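Local coordinates for protein ANGPTL4 C-terminal chain (Homo sapiens, PDB 6U1U) that forms the fibrinogen-like C-terminal domain, here with bound palmitic acid, of a secreted protein that inactivates lipoprotein lipase and regulates triglyceride clearance, at residues F53-P56 with W57-K61; F71-L75 with E76-S80; S80-D84 with R85-L89; E112-Y116 with S117-T121. All coordinates share one frame; numbering follows the deposited sequence.

Interaction 1 (F53-P56 with W57-K61); sequences FNRP and WEAYK
The carbonyl oxygen of P56 is gripped by two backbone N-H groups of the helix that starts right after it. The bond from Y60 N to P56 O, 3.2 Å, is fairly straight at 159°, the i to i+4 bond of a first helical turn; the one from A59 N to P56 O is weak, bent to 127°. P56 occupies the N-cap position, where its ring supplies no capping side chain. The shortest polar bond spans seven residues: the hydroxyl of Y60 donates to a lone pair of the F53 carbonyl, OH to O 2.5 Å, in the carbonyl plane. Y60 thereby reaches back along the incoming loop, and its ring edge slides past the R55 carbonyl, with Y60 CE2 3.3 Å from R55 O in the plane of the ring. The F53 and Y60 side chains cross at about a right angle, the Y60 hydroxyl meeting the edge of the F53 ring. Next to these bonds R55 CB packs on the methyl of A59, CB to CB 3.6 Å. With CG of R55 anti to its carbonyl carbon (chi1 -43°), the extended chain then leads away from the helix, and its NE bonds to the D52 carbonyl. Helix 57-62 is held against its neighbours at several points: W57 N bonds to the carboxylate of D146 in a loop, while Y60 meets W72 of strand 71-72 and F64 of strand 64-65 edge-to-face.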
loop_
_atom_site.group_PDB
_atom_site.type_symbol
_atom_site.label_atom_id
_atom_site.label_comp_id
_atom_site.label_asym_id
_atom_site.label_seq_id
_atom_site.Cartn_x
_atom_site.Cartn_y
_atom_site.Cartn_z
ATOM N N PHE A 53 10.091 -6.430 -5.707
ATOM C CA PHE A 53 8.735 -5.905 -5.831
ATOM C C PHE A 53 8.376 -5.560 -7.264
ATOM O O PHE A 53 7.241 -5.138 -7.539
ATOM C CB PHE A 53 8.554 -4.656 -4.916
ATOM C CG PHE A 53 8.092 -5.005 -3.523
ATOM C CD1 PHE A 53 8.942 -5.682 -2.661
ATOM C CD2 PHE A 53 6.831 -4.618 -3.062
ATOM C CE1 PHE A 53 8.541 -6.016 -1.367
ATOM C CE2 PHE A 53 6.424 -4.908 -1.747
ATOM C CZ PHE A 53 7.258 -5.623 -0.910
ATOM N N ASN A 54 9.281 -5.805 -8.219
ATOM C CA ASN A 54 8.951 -5.459 -9.594
ATOM C C ASN A 54 8.266 -6.658 -10.245
ATOM O O ASN A 54 8.883 -7.467 -10.946
ATOM C CB ASN A 54 10.184 -5.021 -10.363
ATOM C CG ASN A 54 9.799 -4.429 -11.696
ATOM O OD1 ASN A 54 8.879 -3.593 -11.765
ATOM N ND2 ASN A 54 10.424 -4.911 -12.773
ATOM N N ARG A 55 6.982 -6.771 -9.936
ATOM C CA ARG A 55 6.152 -7.908 -10.392
ATOM C C ARG A 55 4.894 -7.462 -11.135
ATOM O O ARG A 55 4.459 -6.356 -10.963
ATOM C CB ARG A 55 5.784 -8.806 -9.215
ATOM C CG ARG A 55 6.931 -9.072 -8.262
ATOM C CD ARG A 55 6.800 -10.370 -7.518
ATOM N NE ARG A 55 7.845 -10.467 -6.535
ATOM C CZ ARG A 55 8.167 -11.564 -5.901
ATOM N NH1 ARG A 55 7.512 -12.677 -6.158
ATOM N NH2 ARG A 55 9.144 -11.541 -5.029
ATOM N N PRO A 56 4.294 -8.383 -11.906
ATOM C CA PRO A 56 3.134 -8.114 -12.715
ATOM C C PRO A 56 1.827 -8.146 -11.919
ATOM O O PRO A 56 1.826 -8.466 -10.799
ATOM C CB PRO A 56 3.120 -9.216 -13.781
ATOM C CG PRO A 56 4.179 -10.191 -13.358
ATOM C CD PRO A 56 4.706 -9.762 -12.012
ATOM N N TRP A 57 0.750 -7.851 -12.626
ATOM C CA TRP A 57 -0.598 -7.738 -12.032
ATOM C C TRP A 57 -0.960 -8.958 -11.183
ATOM O O TRP A 57 -1.396 -8.785 -10.086
ATOM C CB TRP A 57 -1.627 -7.553 -13.138
ATOM C CG TRP A 57 -3.000 -7.345 -12.600
ATOM C CD1 TRP A 57 -3.979 -8.270 -12.434
ATOM C CD2 TRP A 57 -3.530 -6.114 -12.098
ATOM N NE1 TRP A 57 -5.079 -7.694 -11.872
ATOM C CE2 TRP A 57 -4.836 -6.371 -11.659
ATOM C CE3 TRP A 57 -3.026 -4.825 -11.984
ATOM C CZ2 TRP A 57 -5.641 -5.374 -11.125
ATOM C CZ3 TRP A 57 -3.822 -3.843 -11.470
ATOM C CH2 TRP A 57 -5.110 -4.115 -11.044
ATOM N N GLU A 58 -0.768 -10.147 -11.727
ATOM C CA GLU A 58 -1.264 -11.296 -10.973
ATOM C C GLU A 58 -0.550 -11.457 -9.647
ATOM O O GLU A 58 -1.138 -11.958 -8.679
ATOM C CB GLU A 58 -1.112 -12.577 -11.802
ATOM C CG GLU A 58 -2.143 -12.684 -12.949
ATOM C CD GLU A 58 -3.597 -12.642 -12.461
ATOM O OE1 GLU A 58 -3.919 -13.352 -11.483
ATOM O OE2 GLU A 58 -4.407 -11.880 -13.041
ATOM N N ALA A 59 0.725 -11.067 -9.581
ATOM C CA ALA A 59 1.440 -11.165 -8.319
ATOM C C ALA A 59 0.945 -10.115 -7.338
ATOM O O ALA A 59 0.874 -10.366 -6.132
ATOM C CB ALA A 59 2.937 -10.985 -8.531
ATOM N N TYR A 60 0.641 -8.906 -7.834
ATOM C CA TYR A 60 0.118 -7.896 -6.914
ATOM C C TYR A 60 -1.294 -8.246 -6.480
ATOM O O TYR A 60 -1.733 -7.841 -5.397
ATOM C CB TYR A 60 0.161 -6.493 -7.570
ATOM C CG TYR A 60 1.497 -5.850 -7.277
ATOM C CD1 TYR A 60 1.710 -5.176 -6.055
ATOM C CD2 TYR A 60 2.554 -5.967 -8.156
ATOM C CE1 TYR A 60 2.948 -4.636 -5.730
ATOM C CE2 TYR A 60 3.801 -5.406 -7.832
ATOM C CZ TYR A 60 3.981 -4.743 -6.620
ATOM O OH TYR A 60 5.229 -4.200 -6.290
ATOM N N LYS A 61 -2.012 -8.984 -7.323
ATOM C CA LYS A 61 -3.359 -9.437 -6.964
ATOM C C LYS A 61 -3.304 -10.516 -5.886
ATOM O O LYS A 61 -4.074 -10.482 -4.908
ATOM C CB LYS A 61 -4.069 -9.989 -8.205
ATOM C CG LYS A 61 -5.452 -10.508 -7.859
ATOM C CD LYS A 61 -6.164 -11.160 -9.080
ATOM C CE LYS A 61 -7.522 -11.757 -8.684
ATOM N NZ LYS A 61 -8.201 -12.471 -9.858
#

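Interaction 2 (F71-L75 with E76-S80); sequences FWLGL and EKVHS
L73 holds CG anti to its backbone N (chi1 173°), which sends its two methyls forward over the first turn of the following helix; K77 and V78 receive them. CD1 of L73 lies 3.9 Å from K77 CD, and CD2 of L73 lies 4.0 Å from V78 CG2, so one branched tip is divided between two successive helix residues. K77 sets CG anti to its carbonyl carbon (chi1 -78°), and its methylenes run back beside the L73 carbonyl, K77 CD to L73 O 3.5 Å. A bend at the last torsion, 81°, then turns the amine. NZ donates to the A62 carbonyl and, weakly, to a water that itself donates to L73 O at 2.8 Å. The water thus bridges the loop and the lysine. On the backbone, V78 N bonds to G74 O at 2.9 Å, and H79 N bonds to L75 O at 2.8 Å. CG2 of V78 also crowds the G74 carbonyl, 3.2 Å from its oxygen. G74 sits at the N-cap with positive phi, a conformation that suits glycine. L75 turns away from this turn to pack on Y116 and F142, and the E76 carboxylate takes a hydrogen bond from the Y116 hydroxyl. Here a short strand paired on both sides, with 38-46 and 64-65, in the antiparallel sheet of the fibrinogen-like domain leads through the two residues L73 and G74 into a helix, with the glycine at the N-cap and the loop leucine folded over the first turn.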
loop_
_atom_site.group_PDB
_atom_site.type_symbol
_atom_site.label_atom_id
_atom_site.label_comp_id
_atom_site.label_asym_id
_atom_site.label_seq_id
_atom_site.Cartn_x
_atom_site.Cartn_y
_atom_site.Cartn_z
ATOM N N PHE A 71 7.026 -8.030 2.382
ATOM C CA PHE A 71 5.965 -8.701 1.643
ATOM C C PHE A 71 4.927 -7.702 1.167
ATOM O O PHE A 71 4.838 -6.557 1.645
ATOM C CB PHE A 71 5.284 -9.787 2.503
ATOM C CG PHE A 71 4.511 -9.225 3.712
ATOM C CD1 PHE A 71 3.220 -8.734 3.566
ATOM C CD2 PHE A 71 5.096 -9.207 4.968
ATOM C CE1 PHE A 71 2.518 -8.209 4.638
ATOM C CE2 PHE A 71 4.405 -8.716 6.066
ATOM C CZ PHE A 71 3.139 -8.199 5.914
ATOM N N TRP A 72 4.099 -8.190 0.247
ATOM C CA TRP A 72 2.880 -7.540 -0.210
ATOM C C TRP A 72 1.755 -8.547 0.019
ATOM O O TRP A 72 1.840 -9.659 -0.502
ATOM C CB TRP A 72 3.008 -7.190 -1.709
ATOM C CG TRP A 72 1.756 -6.641 -2.319
ATOM C CD1 TRP A 72 0.902 -7.269 -3.184
ATOM C CD2 TRP A 72 1.238 -5.320 -2.123
ATOM N NE1 TRP A 72 -0.153 -6.416 -3.501
ATOM C CE2 TRP A 72 0.055 -5.213 -2.880
ATOM C CE3 TRP A 72 1.666 -4.208 -1.362
ATOM C CZ2 TRP A 72 -0.709 -4.025 -2.922
ATOM C CZ3 TRP A 72 0.929 -3.044 -1.397
ATOM C CH2 TRP A 72 -0.258 -2.957 -2.172
ATOM N N LEU A 73 0.741 -8.196 0.834
ATOM C CA LEU A 73 -0.276 -9.201 1.206
ATOM C C LEU A 73 -1.068 -9.670 -0.013
ATOM O O LEU A 73 -1.349 -10.874 -0.163
ATOM C CB LEU A 73 -1.221 -8.632 2.260
ATOM C CG LEU A 73 -2.443 -9.478 2.654
ATOM C CD1 LEU A 73 -1.940 -10.850 3.187
ATOM C CD2 LEU A 73 -3.282 -8.779 3.700
ATOM N N GLY A 74 -1.427 -8.740 -0.894
ATOM C CA GLY A 74 -2.192 -9.134 -2.112
ATOM C C GLY A 74 -3.514 -8.387 -2.124
ATOM O O GLY A 74 -4.266 -8.375 -1.162
ATOM N N LEU A 75 -3.809 -7.755 -3.269
ATOM C CA LEU A 75 -4.989 -6.901 -3.347
ATOM C C LEU A 75 -6.286 -7.688 -3.152
ATOM O O LEU A 75 -7.239 -7.172 -2.564
ATOM C CB LEU A 75 -4.992 -6.175 -4.692
ATOM C CG LEU A 75 -3.891 -5.095 -4.722
ATOM C CD1 LEU A 75 -3.637 -4.716 -6.166
ATOM C CD2 LEU A 75 -4.299 -3.872 -3.892
ATOM N N GLU A 76 -6.368 -8.916 -3.682
ATOM C CA GLU A 76 -7.630 -9.638 -3.496
ATOM C C GLU A 76 -7.835 -9.952 -2.019
ATOM O O GLU A 76 -8.950 -9.849 -1.497
ATOM C CB GLU A 76 -7.655 -10.902 -4.357
ATOM C CG GLU A 76 -8.988 -11.685 -4.228
ATOM C CD GLU A 76 -10.259 -10.908 -4.636
ATOM O OE1 GLU A 76 -11.348 -11.354 -4.206
ATOM O OE2 GLU A 76 -10.208 -9.869 -5.355
ATOM N N LYS A 77 -6.751 -10.292 -1.322
ATOM C CA LYS A 77 -6.864 -10.525 0.120
ATOM C C LYS A 77 -7.226 -9.244 0.852
ATOM O O LYS A 77 -8.064 -9.258 1.754
ATOM C CB LYS A 77 -5.556 -11.094 0.663
ATOM C CG LYS A 77 -5.398 -12.602 0.356
ATOM C CD LYS A 77 -3.954 -13.094 0.735
ATOM C CE LYS A 77 -3.763 -14.545 0.259
ATOM N NZ LYS A 77 -3.422 -14.602 -1.193
ATOM N N VAL A 78 -6.608 -8.124 0.484
ATOM C CA VAL A 78 -6.952 -6.869 1.157
ATOM C C VAL A 78 -8.417 -6.507 0.919
ATOM O O VAL A 78 -9.128 -6.116 1.845
ATOM C CB VAL A 78 -6.018 -5.738 0.694
ATOM C CG1 VAL A 78 -6.417 -4.406 1.381
ATOM C CG2 VAL A 78 -4.612 -6.104 1.091
ATOM N N HIS A 79 -8.890 -6.630 -0.320
ATOM C CA HIS A 79 -10.281 -6.298 -0.570
ATOM C C HIS A 79 -11.220 -7.287 0.112
ATOM O O HIS A 79 -12.330 -6.910 0.493
ATOM C CB HIS A 79 -10.563 -6.245 -2.083
ATOM C CG HIS A 79 -11.994 -5.929 -2.383
ATOM N ND1 HIS A 79 -12.915 -6.902 -2.709
ATOM C CD2 HIS A 79 -12.679 -4.763 -2.306
ATOM C CE1 HIS A 79 -14.104 -6.338 -2.859
ATOM N NE2 HIS A 79 -13.986 -5.044 -2.619
ATOM N N SER A 80 -10.807 -8.542 0.302
ATOM C CA SER A 80 -11.700 -9.439 1.040
ATOM C C SER A 80 -11.859 -8.981 2.482
ATOM O O SER A 80 -12.931 -9.174 3.089
ATOM C CB SER A 80 -11.201 -10.889 0.972
ATOM O OG SER A 80 -10.099 -11.100 1.818
HETATM O O HOH W 1 -0.497 -13.557 -0.079
#

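Interaction 3 (S80-D84 with R85-L89); sequences SITGD and RNSRL
R85 wraps its chain round the carbonyl of T82. CB and CG of R85 each stand 3.3 Å from T82 O, with CG anti to the carbonyl carbon of R85 (chi1 -54°). A bend at the third torsion, -91°, then carries NE past the same oxygen at 4.0 Å, and NH2 ends 4.2 Å from I81 O, distances too long for bonding. Beyond the segments NH2 forms a long, weak ion pair with D3, and the chain also packs on P215 and M216. The oxygen it skirts is bonded from the backbone: R85 N donates to T82 O at 2.9 Å, closing a type II' turn from T82 to R85. G83, with its positive phi, is the first residue to leave the helix. The T82 hydroxyl donates to the carbonyl of the next residue, G83, while its methyl, CG2, lies against S87 OG at 3.6 Å. That serine hydroxyl donates to R85 O from above the carbonyl plane, off the lone pairs, over 3.2 Å. A water lies within hydrogen-bonding distance of both the G83 and R85 carbonyls. The turn linking helix 75-82 to strand 87-94 is therefore secured by one backbone N-H and two hydroxyls, of T82 and S87, each donating to a carbonyl oxygen, with the arginine adding its aliphatic chain and a long, weak ion pair.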
loop_
_atom_site.group_PDB
_atom_site.type_symbol
_atom_site.label_atom_id
_atom_site.label_comp_id
_atom_site.label_asym_id
_atom_site.label_seq_id
_atom_site.Cartn_x
_atom_site.Cartn_y
_atom_site.Cartn_z
ATOM N N SER A 80 -10.807 -8.542 0.302
ATOM C CA SER A 80 -11.700 -9.439 1.040
ATOM C C SER A 80 -11.859 -8.981 2.482
ATOM O O SER A 80 -12.931 -9.174 3.089
ATOM C CB SER A 80 -11.201 -10.889 0.972
ATOM O OG SER A 80 -10.099 -11.100 1.818
ATOM N N ILE A 81 -10.832 -8.343 3.019
ATOM C CA ILE A 81 -10.891 -7.820 4.380
ATOM C C ILE A 81 -11.716 -6.541 4.438
ATOM O O ILE A 81 -12.554 -6.377 5.331
ATOM C CB ILE A 81 -9.464 -7.604 4.923
ATOM C CG1 ILE A 81 -8.772 -8.946 5.125
ATOM C CG2 ILE A 81 -9.480 -6.782 6.234
ATOM C CD1 ILE A 81 -7.228 -8.798 5.341
ATOM N N THR A 82 -11.492 -5.600 3.505
ATOM C CA THR A 82 -12.229 -4.340 3.561
ATOM C C THR A 82 -13.678 -4.481 3.128
ATOM O O THR A 82 -14.539 -3.738 3.634
ATOM C CB THR A 82 -11.577 -3.256 2.670
ATOM O OG1 THR A 82 -11.647 -3.660 1.280
ATOM C CG2 THR A 82 -10.125 -3.012 3.083
ATOM N N GLY A 83 -13.966 -5.382 2.189
ATOM C CA GLY A 83 -15.242 -5.310 1.480
ATOM C C GLY A 83 -15.477 -3.906 0.969
ATOM O O GLY A 83 -14.554 -3.228 0.503
ATOM N N ASP A 84 -16.727 -3.450 1.070
ATOM C CA ASP A 84 -17.111 -2.079 0.761
ATOM C C ASP A 84 -17.023 -1.137 1.950
ATOM O O ASP A 84 -17.559 -0.029 1.876
ATOM C CB ASP A 84 -18.562 -2.037 0.252
ATOM C CG ASP A 84 -18.742 -2.719 -1.078
ATOM O OD1 ASP A 84 -17.757 -2.830 -1.846
ATOM O OD2 ASP A 84 -19.887 -3.154 -1.355
ATOM N N ARG A 85 -16.392 -1.532 3.045
ATOM C CA ARG A 85 -16.408 -0.689 4.233
ATOM C C ARG A 85 -15.408 0.449 4.137
ATOM O O ARG A 85 -14.342 0.316 3.533
ATOM C CB ARG A 85 -16.118 -1.545 5.464
ATOM C CG ARG A 85 -17.076 -2.699 5.500
ATOM C CD ARG A 85 -17.280 -3.206 6.858
ATOM N NE ARG A 85 -16.329 -4.261 7.149
ATOM C CZ ARG A 85 -15.928 -4.548 8.385
ATOM N NH1 ARG A 85 -16.407 -3.844 9.410
ATOM N NH2 ARG A 85 -15.050 -5.515 8.594
ATOM N N ASN A 86 -15.765 1.576 4.748
ATOM C CA ASN A 86 -14.786 2.618 5.052
ATOM C C ASN A 86 -13.713 2.015 5.951
ATOM O O ASN A 86 -14.023 1.270 6.883
ATOM C CB ASN A 86 -15.485 3.804 5.740
ATOM C CG ASN A 86 -14.667 5.102 5.736
ATOM O OD1 ASN A 86 -13.724 5.283 4.949
ATOM N ND2 ASN A 86 -15.051 6.037 6.624
ATOM N N SER A 87 -12.446 2.292 5.637
ATOM C CA SER A 87 -11.325 1.642 6.299
ATOM C C SER A 87 -10.264 2.676 6.621
ATOM O O SER A 87 -10.083 3.644 5.884
ATOM C CB SER A 87 -10.720 0.523 5.413
ATOM O OG SER A 87 -11.698 -0.466 5.141
ATOM N N ARG A 88 -9.543 2.473 7.726
ATOM C CA ARG A 88 -8.376 3.299 8.009
ATOM C C ARG A 88 -7.148 2.682 7.360
ATOM O O ARG A 88 -6.882 1.495 7.548
ATOM C CB ARG A 88 -8.131 3.410 9.526
ATOM C CG ARG A 88 -9.388 3.803 10.304
ATOM C CD ARG A 88 -9.133 3.947 11.824
ATOM N NE ARG A 88 -10.333 4.507 12.441
ATOM C CZ ARG A 88 -11.370 3.781 12.848
ATOM N NH1 ARG A 88 -11.333 2.445 12.787
ATOM N NH2 ARG A 88 -12.442 4.389 13.350
ATOM N N LEU A 89 -6.414 3.480 6.600
ATOM C CA LEU A 89 -5.162 3.037 5.953
ATOM C C LEU A 89 -4.005 3.769 6.631
ATOM O O LEU A 89 -3.970 4.928 6.537
ATOM C CB LEU A 89 -5.197 3.375 4.463
ATOM C CG LEU A 89 -3.945 3.035 3.670
ATOM C CD1 LEU A 89 -3.580 1.584 3.823
ATOM C CD2 LEU A 89 -4.137 3.345 2.206
HETATM O O HOH W 2 -13.758 -0.488 0.994
#

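Interaction 4 (E112-Y116 with S117-T121); sequences EDTAY and SLQLT
T114 and S117 exchange two hydrogen bonds across the tight loop leading into strand 118-120. The S117 hydroxyl donates to the T114 carbonyl, OG to O 2.6 Å, from within the carbonyl plane. In return S117 N donates to the T114 hydroxyl oxygen, N to OG1 3.0 Å, almost straight at 167°. T114 OG1 is used twice, since it also bonds to the G111 carbonyl; placing it between the backbone N and the carbonyl carbon (chi1 74°) turns it to the serine amide. S117, with OG anti to its carbonyl carbon, brings CB to 3.5 Å from T114 O as its hydroxyl closes on that oxygen. Further back A115 N bonds to E112 O, finishing a short 3-10 turn. A115 and Y116 both have positive phi, so the chain swings sharply round before S117. In the fibrinogen-like fold this loop joins strands 100-109 and 118-120, antiparallel neighbours in the central sheet, and the new strand also pairs with 138-140. The Y116 ring lies against E112, whose CA is 3.7 Å from its plane and over its centre. The Y116 hydroxyl is satisfied from helix 75-82, and the Y116 carbonyl accepts from the indole N-H of W166. Both carboxylate oxygens of E112 are taken by helix 57-62: OE2 pairs with the ammonium of K61 and OE1 accepts from W57 NE1. Along the strand, L118 and L120 touch the bound palmitic acid, and Q119 lays its chain on H108.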
loop_
_atom_site.group_PDB
_atom_site.type_symbol
_atom_site.label_atom_id
_atom_site.label_comp_id
_atom_site.label_asym_id
_atom_site.label_seq_id
_atom_site.Cartn_x
_atom_site.Cartn_y
_atom_site.Cartn_z
ATOM N N GLU A 112 -11.681 -6.134 -7.884
ATOM C CA GLU A 112 -10.873 -6.241 -9.107
ATOM C C GLU A 112 -11.595 -5.617 -10.294
ATOM O O GLU A 112 -10.934 -5.133 -11.220
ATOM C CB GLU A 112 -10.494 -7.695 -9.458
ATOM C CG GLU A 112 -9.365 -7.694 -10.530
ATOM C CD GLU A 112 -8.839 -9.060 -10.996
ATOM O OE1 GLU A 112 -7.787 -9.051 -11.699
ATOM O OE2 GLU A 112 -9.473 -10.113 -10.706
ATOM N N ASP A 113 -12.925 -5.563 -10.251
ATOM C CA ASP A 113 -13.676 -4.908 -11.327
ATOM C C ASP A 113 -13.488 -3.393 -11.339
ATOM O O ASP A 113 -13.937 -2.743 -12.291
ATOM C CB ASP A 113 -15.164 -5.251 -11.210
ATOM C CG ASP A 113 -15.782 -4.752 -9.927
ATOM O OD1 ASP A 113 -15.083 -4.693 -8.879
ATOM O OD2 ASP A 113 -16.986 -4.413 -9.951
ATOM N N THR A 114 -12.840 -2.817 -10.313
ATOM C CA THR A 114 -12.381 -1.434 -10.347
ATOM C C THR A 114 -10.866 -1.321 -10.509
ATOM O O THR A 114 -10.318 -0.237 -10.318
ATOM C CB THR A 114 -12.785 -0.686 -9.072
ATOM O OG1 THR A 114 -11.950 -1.128 -7.976
ATOM C CG2 THR A 114 -14.235 -0.898 -8.730
ATOM N N ALA A 115 -10.179 -2.405 -10.884
ATOM C CA ALA A 115 -8.715 -2.464 -10.819
ATOM C C ALA A 115 -8.228 -2.096 -9.416
ATOM O O ALA A 115 -7.217 -1.412 -9.268
ATOM C CB ALA A 115 -8.029 -1.566 -11.862
ATOM N N TYR A 116 -8.957 -2.566 -8.403
ATOM C CA TYR A 116 -8.625 -2.331 -6.990
ATOM C C TYR A 116 -8.371 -0.839 -6.718
ATOM O O TYR A 116 -7.349 -0.446 -6.147
ATOM C CB TYR A 116 -7.425 -3.182 -6.562
ATOM C CG TYR A 116 -7.676 -4.680 -6.684
ATOM C CD1 TYR A 116 -8.531 -5.326 -5.806
ATOM C CD2 TYR A 116 -7.059 -5.442 -7.679
ATOM C CE1 TYR A 116 -8.770 -6.696 -5.895
ATOM C CE2 TYR A 116 -7.292 -6.821 -7.769
ATOM C CZ TYR A 116 -8.146 -7.426 -6.878
ATOM O OH TYR A 116 -8.386 -8.769 -6.948
ATOM N N SER A 117 -9.326 -0.007 -7.139
ATOM C CA SER A 117 -9.185 1.438 -6.992
ATOM C C SER A 117 -9.250 1.875 -5.539
ATOM O O SER A 117 -10.097 1.411 -4.769
ATOM C CB SER A 117 -10.293 2.172 -7.744
ATOM O OG SER A 117 -10.073 2.037 -9.143
ATOM N N LEU A 118 -8.385 2.816 -5.196
ATOM C CA LEU A 118 -8.491 3.528 -3.934
ATOM C C LEU A 118 -9.472 4.656 -4.160
ATOM O O LEU A 118 -9.330 5.428 -5.122
ATOM C CB LEU A 118 -7.144 4.076 -3.506
ATOM C CG LEU A 118 -6.730 4.114 -2.050
ATOM C CD1 LEU A 118 -7.005 2.787 -1.354
ATOM C CD2 LEU A 118 -5.238 4.451 -2.049
ATOM N N GLN A 119 -10.504 4.685 -3.332
ATOM C CA GLN A 119 -11.596 5.642 -3.443
ATOM C C GLN A 119 -11.474 6.626 -2.287
ATOM O O GLN A 119 -11.554 6.226 -1.117
ATOM C CB GLN A 119 -12.921 4.888 -3.434
ATOM C CG GLN A 119 -12.980 3.938 -4.647
ATOM C CD GLN A 119 -13.887 2.742 -4.463
ATOM O OE1 GLN A 119 -14.437 2.507 -3.379
ATOM N NE2 GLN A 119 -14.029 1.955 -5.525
ATOM N N LEU A 120 -11.208 7.870 -2.645
ATOM C CA LEU A 120 -10.958 8.907 -1.644
ATOM C C LEU A 120 -12.058 9.965 -1.645
ATOM O O LEU A 120 -12.448 10.387 -2.680
ATOM C CB LEU A 120 -9.609 9.546 -1.971
ATOM C CG LEU A 120 -8.426 8.594 -2.092
ATOM C CD1 LEU A 120 -7.160 9.326 -2.462
ATOM C CD2 LEU A 120 -8.228 7.859 -0.793
ATOM N N THR A 121 -12.457 10.437 -0.459
ATOM C CA THR A 121 -13.313 11.631 -0.423
ATOM C C THR A 121 -12.503 12.876 -0.773
ATOM O O THR A 121 -11.282 12.868 -0.804
ATOM C CB THR A 121 -13.915 11.823 0.957
ATOM O OG1 THR A 121 -12.843 12.061 1.870
ATOM C CG2 THR A 121 -14.711 10.599 1.366
#

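In the fold
From the N terminus, interaction 1 turns the loop after strand 38-46 into helix 57-62. Interaction 2 carries strand 71-72 into helix 75-82, and interaction 3 follows from its end, sharing S80, to feed strand 87-94. Interaction 4 comes last, turning the chain from strand 100-109 into strand 118-120. All four are local and run in series; none nests or crosses. Interactions 1, 2 and 4 touch in space: the Y60 carbonyl meets W72 and L75, E112 of interaction 4 binds helix 57-62, and Y116 bonds to helix 75-82. Interaction 3 meets interaction 2 where L73 and I81 pack, lies away from interaction 1 and reaches the shared sheet through strand 87-94.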